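Local structure of DNA repair protein RAD2 (Saccharomyces cerevisiae, 4Q0W) at residues A27-I32 / M170-Q175; V72-G77 / P164-P169. The protein cuts single-stranded DNA as a magnesium-dependent endonuclease and makes an essential incision in the excision repair of damaged DNA. One frame throughout, in Å; residues are numbered along the deposited sequence.

Contact 1: residues A27-I32 / M170-Q175; sequences AVDASI and MEAEAQ. With CA (calcium ion), chain E; nucleotides of chain C.
Asp29, at the end of strand 25-29, faces the first turn of helix 172-181 and meets Ala172 and Glu173. Its CB points toward the helix. CG stands anti to the backbone N (chi1 167°), which carries the carboxylate forward between the two helix residues. Its OD1 lies 3.6 Å from the methyl CB of Ala172. The same oxygen takes two bonds from Ser31. The backbone N of Ser31 reaches OD1 of Asp29 at 3.1 Å on the anti side, tilted out of the carboxylate plane, which makes an Asx turn. The hydroxyl OG of Ser31 uses the syn lone pair of OD1 of Asp29 at 2.7 Å. At the tip, OD2 of Asp29 lies 3.4 Å from CG of Glu173 and hydrogen-bonds to OG1 of Thr190. Ser31 CB also packs on Ala172 CB, 3.8 Å away. An alanine in place of Asp29 would probably leave Ser31 and Thr190 without their shared partner and open a gap beside Glu173.

Glu173 bends at chi2 (96°) and binds the calcium ion through OE2 at 2.2 Å. No hydrogen bond joins the two carboxylates: OD2 of Asp29 is 4.4 Å from OE1 of Glu173. CD1 of Ile32 packs on the DNA sugar, 3.7 Å from C1' of DT3 of chain C. The arrangement is consistent with the acidic metal site of XPG/RAD2 nucleases, where Asp29 and Glu173 are probable magnesium ligands; the calcium here is held by Glu173 and Asp194.

Contact 2: residues V72-G77 / P164-P169; sequences VFVFDG and PYITAP
CG of Phe75 lies anti to its carbonyl carbon (chi1 -65°), which carries the ring along the sheet until CE1 is 4.0 Å from CB of Tyr165. CG of Tyr165 stands between its backbone N and carbonyl carbon (chi1 66°). This turns the tyrosine ring outward, and CB makes the closest contact, at the edge of the phenylalanine ring. The carbonyl O of Ile166 meets the same ring edge. Phe73 joins this face through its CB, 3.8 Å from CB of Tyr165, and its ring leads away toward helix 52-66 and Trp33. Helix 148-160 also packs on this face, touching Phe73, Phe75 and Tyr165.

On the other face, Val74 and Ile166 lie side by side and point the same way. CG2 of Val74 is 4.0 Å from CG1 of Ile166. Val74 also reaches the methyl group of Ala168, and helix 172-181 packs against it.

The strands are parallel, with Phe73, Val74 and Phe75 opposite Tyr165, Ile166 and Thr167. Four backbone bonds form the ladder. Phe73 N donates to Pro164 O, and Ile166 N to Phe73 O. Phe75 N donates to Ile166 O at 3.0 Å, and Ala168 N closes the ladder on Phe75 O at 2.8 Å. Beyond it, CG2 of Thr167 rests 3.3 Å from Asp76 O. The CB of Asp76 is directed away from 164-169, and its carboxylate has Ala172 as partner.

Backbone bonds thus set the parallel register, and largely apolar side chains pack on each side against helices 148-160 and 172-181. The I-domain strand 165-167 is joined to N-domain strand 70-75 by main-chain bonds and packing, without a side-chain salt bridge between them.

Overall arrangement
The two contacts have centres 6 Å apart and join the N-domain to the I-domain on one sheet. Strands 25-29 and 70-75 are neighbours in it. Strand 165-167 lies at its edge and runs on in the chain to helix 172-181, so contact 2 leads directly into contact 1. They also touch: Asp76 OD1 lies 2.6 Å from Ala172 N, and Met170 O lies 2.7 Å from Gly77 N, both probable hydrogen bonds. Asp29, Asp76, Glu171 and Glu173, probable ligands of one magnesium ion, lie at or just past the ends of these strands and at the start of the helix. Glu173 shares the bound calcium with Asp194, while the side chain of Asp76 stays about 7 Å from that ion.

Contact 1: residues A27-I32 / M170-Q175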
loop_
_atom_site.group_PDB
_atom_site.type_symbol
_atom_site.label_atom_id
_atom_site.label_comp_id
_atom_site.label_asym_id
_atom_site.label_seq_id
_atom_site.Cartn_x
_atom_site.Cartn_y
_atom_site.Cartn_z
ATOM N N ALA A 27 -26.443 -18.824 -16.734
ATOM C CA ALA A 27 -26.287 -17.621 -17.546
ATOM C C ALA A 27 -24.795 -17.334 -17.657
ATOM O O ALA A 27 -24.103 -17.202 -16.637
ATOM C CB ALA A 27 -27.002 -16.440 -16.909
ATOM N N VAL A 28 -24.277 -17.261 -18.878
ATOM C CA VAL A 28 -22.856 -16.951 -19.031
ATOM C C VAL A 28 -22.701 -15.495 -19.425
ATOM O O VAL A 28 -23.211 -15.068 -20.470
ATOM C CB VAL A 28 -22.171 -17.873 -20.063
ATOM C CG1 VAL A 28 -20.686 -17.538 -20.185
ATOM C CG2 VAL A 28 -22.363 -19.335 -19.656
ATOM N N ASP A 29 -22.027 -14.730 -18.573
ATOM C CA ASP A 29 -21.770 -13.317 -18.855
ATOM C C ASP A 29 -20.542 -13.249 -19.752
ATOM O O ASP A 29 -19.409 -13.345 -19.281
ATOM C CB ASP A 29 -21.573 -12.528 -17.543
ATOM C CG ASP A 29 -20.996 -11.127 -17.766
ATOM O OD1 ASP A 29 -20.991 -10.637 -18.919
ATOM O OD2 ASP A 29 -20.543 -10.505 -16.776
ATOM N N ALA A 30 -20.759 -13.075 -21.051
ATOM C CA ALA A 30 -19.646 -13.147 -21.987
ATOM C C ALA A 30 -19.293 -11.771 -22.519
ATOM O O ALA A 30 -18.621 -11.657 -23.541
ATOM C CB ALA A 30 -19.982 -14.092 -23.126
ATOM N N SER A 31 -19.736 -10.741 -21.799
ATOM C CA SER A 31 -19.629 -9.344 -22.232
ATOM C C SER A 31 -18.205 -8.838 -22.520
ATOM O O SER A 31 -18.020 -7.970 -23.375
ATOM C CB SER A 31 -20.296 -8.427 -21.194
ATOM O OG SER A 31 -19.653 -8.530 -19.923
ATOM N N ILE A 32 -17.204 -9.354 -21.812
ATOM C CA ILE A 32 -15.834 -8.878 -22.028
ATOM C C ILE A 32 -14.865 -9.957 -22.532
ATOM O O ILE A 32 -13.655 -9.725 -22.621
ATOM C CB ILE A 32 -15.233 -8.183 -20.771
ATOM C CG1 ILE A 32 -15.038 -9.183 -19.634
ATOM C CG2 ILE A 32 -16.088 -7.006 -20.330
ATOM C CD1 ILE A 32 -14.008 -8.741 -18.616
ATOM N N MET A 170 -28.975 -3.507 -22.112
ATOM C CA MET A 170 -27.822 -2.745 -21.648
ATOM C C MET A 170 -26.729 -3.670 -21.104
ATOM O O MET A 170 -26.051 -4.347 -21.880
ATOM C CB MET A 170 -28.252 -1.699 -20.612
ATOM C CG MET A 170 -29.002 -0.515 -21.226
ATOM S SD MET A 170 -27.855 0.617 -22.067
ATOM C CE MET A 170 -29.021 1.780 -22.798
ATOM N N GLU A 171 -26.543 -3.693 -19.783
ATOM C CA GLU A 171 -25.458 -4.483 -19.195
ATOM C C GLU A 171 -25.791 -5.975 -19.083
ATOM O O GLU A 171 -26.877 -6.360 -18.640
ATOM C CB GLU A 171 -25.042 -3.919 -17.837
ATOM C CG GLU A 171 -24.094 -2.733 -17.961
ATOM C CD GLU A 171 -24.039 -1.899 -16.703
ATOM O OE1 GLU A 171 -25.109 -1.413 -16.281
ATOM O OE2 GLU A 171 -22.933 -1.734 -16.139
ATOM N N ALA A 172 -24.846 -6.812 -19.492
ATOM C CA ALA A 172 -25.056 -8.258 -19.466
ATOM C C ALA A 172 -25.292 -8.797 -18.048
ATOM O O ALA A 172 -26.175 -9.634 -17.847
ATOM C CB ALA A 172 -23.895 -8.965 -20.131
ATOM N N GLU A 173 -24.519 -8.311 -17.076
ATOM C CA GLU A 173 -24.633 -8.793 -15.697
ATOM C C GLU A 173 -26.019 -8.532 -15.136
ATOM O O GLU A 173 -26.559 -9.358 -14.402
ATOM C CB GLU A 173 -23.606 -8.131 -14.763
ATOM C CG GLU A 173 -22.228 -7.967 -15.336
ATOM C CD GLU A 173 -22.030 -6.592 -15.924
ATOM O OE1 GLU A 173 -22.161 -6.444 -17.161
ATOM O OE2 GLU A 173 -21.758 -5.656 -15.141
ATOM N N ALA A 174 -26.585 -7.371 -15.461
ATOM C CA ALA A 174 -27.938 -7.056 -15.011
ATOM C C ALA A 174 -28.924 -8.053 -15.602
ATOM O O ALA A 174 -29.793 -8.577 -14.904
ATOM C CB ALA A 174 -28.325 -5.624 -15.384
ATOM N N GLN A 175 -28.788 -8.312 -16.894
ATOM C CA GLN A 175 -29.676 -9.268 -17.554
ATOM C C GLN A 175 -29.500 -10.671 -16.972
ATOM O O GLN A 175 -30.483 -11.399 -16.794
ATOM C CB GLN A 175 -29.432 -9.284 -19.059
ATOM C CG GLN A 175 -30.372 -10.231 -19.820
ATOM C CD GLN A 175 -31.787 -9.690 -19.884
ATOM O OE1 GLN A 175 -32.012 -8.574 -20.367
ATOM N NE2 GLN A 175 -32.745 -10.465 -19.387
HETATM CA CA CA E . -20.378 -3.934 -14.931
ATOM P P DT C 3 -11.701 -1.077 -20.916
ATOM O "O5'" DT C 3 -11.684 -2.651 -21.232
ATOM C "C5'" DT C 3 -12.906 -3.376 -21.379
ATOM C "C4'" DT C 3 -12.946 -4.556 -20.427
ATOM O "O4'" DT C 3 -11.908 -5.502 -20.752
ATOM C "C3'" DT C 3 -12.690 -4.168 -18.980
ATOM O "O3'" DT C 3 -13.939 -4.075 -18.319
ATOM C "C2'" DT C 3 -11.828 -5.282 -18.393
ATOM C "C1'" DT C 3 -11.500 -6.177 -19.577
ATOM N N1 DT C 3 -10.051 -6.453 -19.734
ATOM C C2 DT C 3 -9.548 -7.677 -19.350
ATOM O O2 DT C 3 -10.235 -8.559 -18.867
ATOM N N3 DT C 3 -8.203 -7.834 -19.565
ATOM C C4 DT C 3 -7.341 -6.892 -20.104
ATOM O O4 DT C 3 -6.140 -7.115 -20.251
ATOM C C5 DT C 3 -7.943 -5.631 -20.473
ATOM C C7 DT C 3 -7.108 -4.540 -21.072
ATOM C C6 DT C 3 -9.254 -5.471 -20.277
HETATM O O HOH W 1 -17.931 -3.621 -14.971
HETATM O O HOH W 2 -18.993 -4.539 -16.761
#

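Contact 2: residues V72-G77 / P164-P169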
loop_
_atom_site.group_PDB
_atom_site.type_symbol
_atom_site.label_atom_id
_atom_site.label_comp_id
_atom_site.label_asym_id
_atom_site.label_seq_id
_atom_site.Cartn_x
_atom_site.Cartn_y
_atom_site.Cartn_z
ATOM N N VAL A 72 -26.516 -20.336 -21.186
ATOM C CA VAL A 72 -27.079 -19.340 -22.082
ATOM C C VAL A 72 -26.199 -18.103 -22.047
ATOM O O VAL A 72 -25.957 -17.526 -20.985
ATOM C CB VAL A 72 -28.594 -19.063 -21.847
ATOM C CG1 VAL A 72 -28.952 -19.180 -20.410
ATOM C CG2 VAL A 72 -29.021 -17.710 -22.442
ATOM N N PHE A 73 -25.672 -17.745 -23.211
ATOM C CA PHE A 73 -24.704 -16.669 -23.304
ATOM C C PHE A 73 -25.408 -15.320 -23.320
ATOM O O PHE A 73 -26.427 -15.134 -23.999
ATOM C CB PHE A 73 -23.799 -16.857 -24.536
ATOM C CG PHE A 73 -22.617 -17.749 -24.274
ATOM C CD1 PHE A 73 -22.804 -19.071 -23.865
ATOM C CD2 PHE A 73 -21.323 -17.271 -24.416
ATOM C CE1 PHE A 73 -21.713 -19.907 -23.609
ATOM C CE2 PHE A 73 -20.220 -18.099 -24.167
ATOM C CZ PHE A 73 -20.418 -19.416 -23.758
ATOM N N VAL A 74 -24.865 -14.376 -22.563
ATOM C CA VAL A 74 -25.450 -13.039 -22.518
ATOM C C VAL A 74 -24.412 -12.016 -22.944
ATOM O O VAL A 74 -23.291 -12.000 -22.407
ATOM C CB VAL A 74 -26.000 -12.695 -21.115
ATOM C CG1 VAL A 74 -26.638 -11.299 -21.121
ATOM C CG2 VAL A 74 -27.023 -13.732 -20.688
ATOM N N PHE A 75 -24.780 -11.186 -23.922
ATOM C CA PHE A 75 -23.911 -10.120 -24.411
ATOM C C PHE A 75 -24.421 -8.739 -23.978
ATOM O O PHE A 75 -25.615 -8.572 -23.728
ATOM C CB PHE A 75 -23.798 -10.190 -25.943
ATOM C CG PHE A 75 -23.116 -11.443 -26.440
ATOM C CD1 PHE A 75 -23.847 -12.599 -26.688
ATOM C CD2 PHE A 75 -21.739 -11.468 -26.634
ATOM C CE1 PHE A 75 -23.221 -13.757 -27.142
ATOM C CE2 PHE A 75 -21.100 -12.626 -27.087
ATOM C CZ PHE A 75 -21.841 -13.768 -27.337
ATOM N N ASP A 76 -23.516 -7.761 -23.881
ATOM C CA ASP A 76 -23.910 -6.378 -23.598
ATOM C C ASP A 76 -24.678 -5.779 -24.771
ATOM O O ASP A 76 -24.343 -6.041 -25.932
ATOM C CB ASP A 76 -22.675 -5.499 -23.390
ATOM C CG ASP A 76 -22.173 -5.509 -21.966
ATOM O OD1 ASP A 76 -22.914 -5.941 -21.053
ATOM O OD2 ASP A 76 -21.022 -5.074 -21.763
ATOM N N GLY A 77 -25.698 -4.979 -24.471
ATOM C CA GLY A 77 -26.248 -4.056 -25.452
ATOM C C GLY A 77 -25.561 -2.713 -25.254
ATOM O O GLY A 77 -24.344 -2.594 -25.428
ATOM N N PRO A 164 -28.132 -21.328 -26.824
ATOM C CA PRO A 164 -28.896 -20.085 -26.881
ATOM C C PRO A 164 -28.076 -18.903 -26.362
ATOM O O PRO A 164 -27.258 -19.050 -25.441
ATOM C CB PRO A 164 -30.091 -20.361 -25.950
ATOM C CG PRO A 164 -29.624 -21.400 -25.008
ATOM C CD PRO A 164 -28.616 -22.242 -25.771
ATOM N N TYR A 165 -28.272 -17.747 -26.981
ATOM C CA TYR A 165 -27.626 -16.521 -26.532
ATOM C C TYR A 165 -28.633 -15.392 -26.680
ATOM O O TYR A 165 -29.599 -15.511 -27.447
ATOM C CB TYR A 165 -26.328 -16.231 -27.309
ATOM C CG TYR A 165 -26.539 -15.929 -28.782
ATOM C CD1 TYR A 165 -26.784 -14.629 -29.211
ATOM C CD2 TYR A 165 -26.494 -16.941 -29.740
ATOM C CE1 TYR A 165 -26.992 -14.334 -30.551
ATOM C CE2 TYR A 165 -26.698 -16.654 -31.096
ATOM C CZ TYR A 165 -26.950 -15.349 -31.488
ATOM O OH TYR A 165 -27.152 -15.039 -32.820
ATOM N N ILE A 166 -28.427 -14.321 -25.916
ATOM C CA ILE A 166 -29.238 -13.115 -26.031
ATOM C C ILE A 166 -28.325 -11.901 -25.925
ATOM O O ILE A 166 -27.193 -11.989 -25.424
ATOM C CB ILE A 166 -30.334 -13.013 -24.931
ATOM C CG1 ILE A 166 -29.709 -13.057 -23.541
ATOM C CG2 ILE A 166 -31.369 -14.134 -25.065
ATOM C CD1 ILE A 166 -30.743 -13.005 -22.425
ATOM N N THR A 167 -28.805 -10.766 -26.408
ATOM C CA THR A 167 -28.092 -9.522 -26.174
ATOM C C THR A 167 -28.940 -8.731 -25.197
ATOM O O THR A 167 -30.113 -8.474 -25.463
ATOM C CB THR A 167 -27.879 -8.739 -27.472
ATOM O OG1 THR A 167 -27.175 -9.567 -28.402
ATOM C CG2 THR A 167 -27.053 -7.473 -27.219
ATOM N N ALA A 168 -28.359 -8.398 -24.045
ATOM C CA ALA A 168 -29.035 -7.567 -23.056
ATOM C C ALA A 168 -29.309 -6.197 -23.661
ATOM O O ALA A 168 -28.508 -5.714 -24.452
ATOM C CB ALA A 168 -28.165 -7.413 -21.816
ATOM N N PRO A 169 -30.431 -5.568 -23.276
ATOM C CA PRO A 169 -30.710 -4.181 -23.671
ATOM C C PRO A 169 -29.524 -3.294 -23.309
ATOM O O PRO A 169 -29.101 -2.456 -24.113
ATOM C CB PRO A 169 -31.916 -3.809 -22.805
ATOM C CG PRO A 169 -32.604 -5.103 -22.538
ATOM C CD PRO A 169 -31.516 -6.143 -22.456
#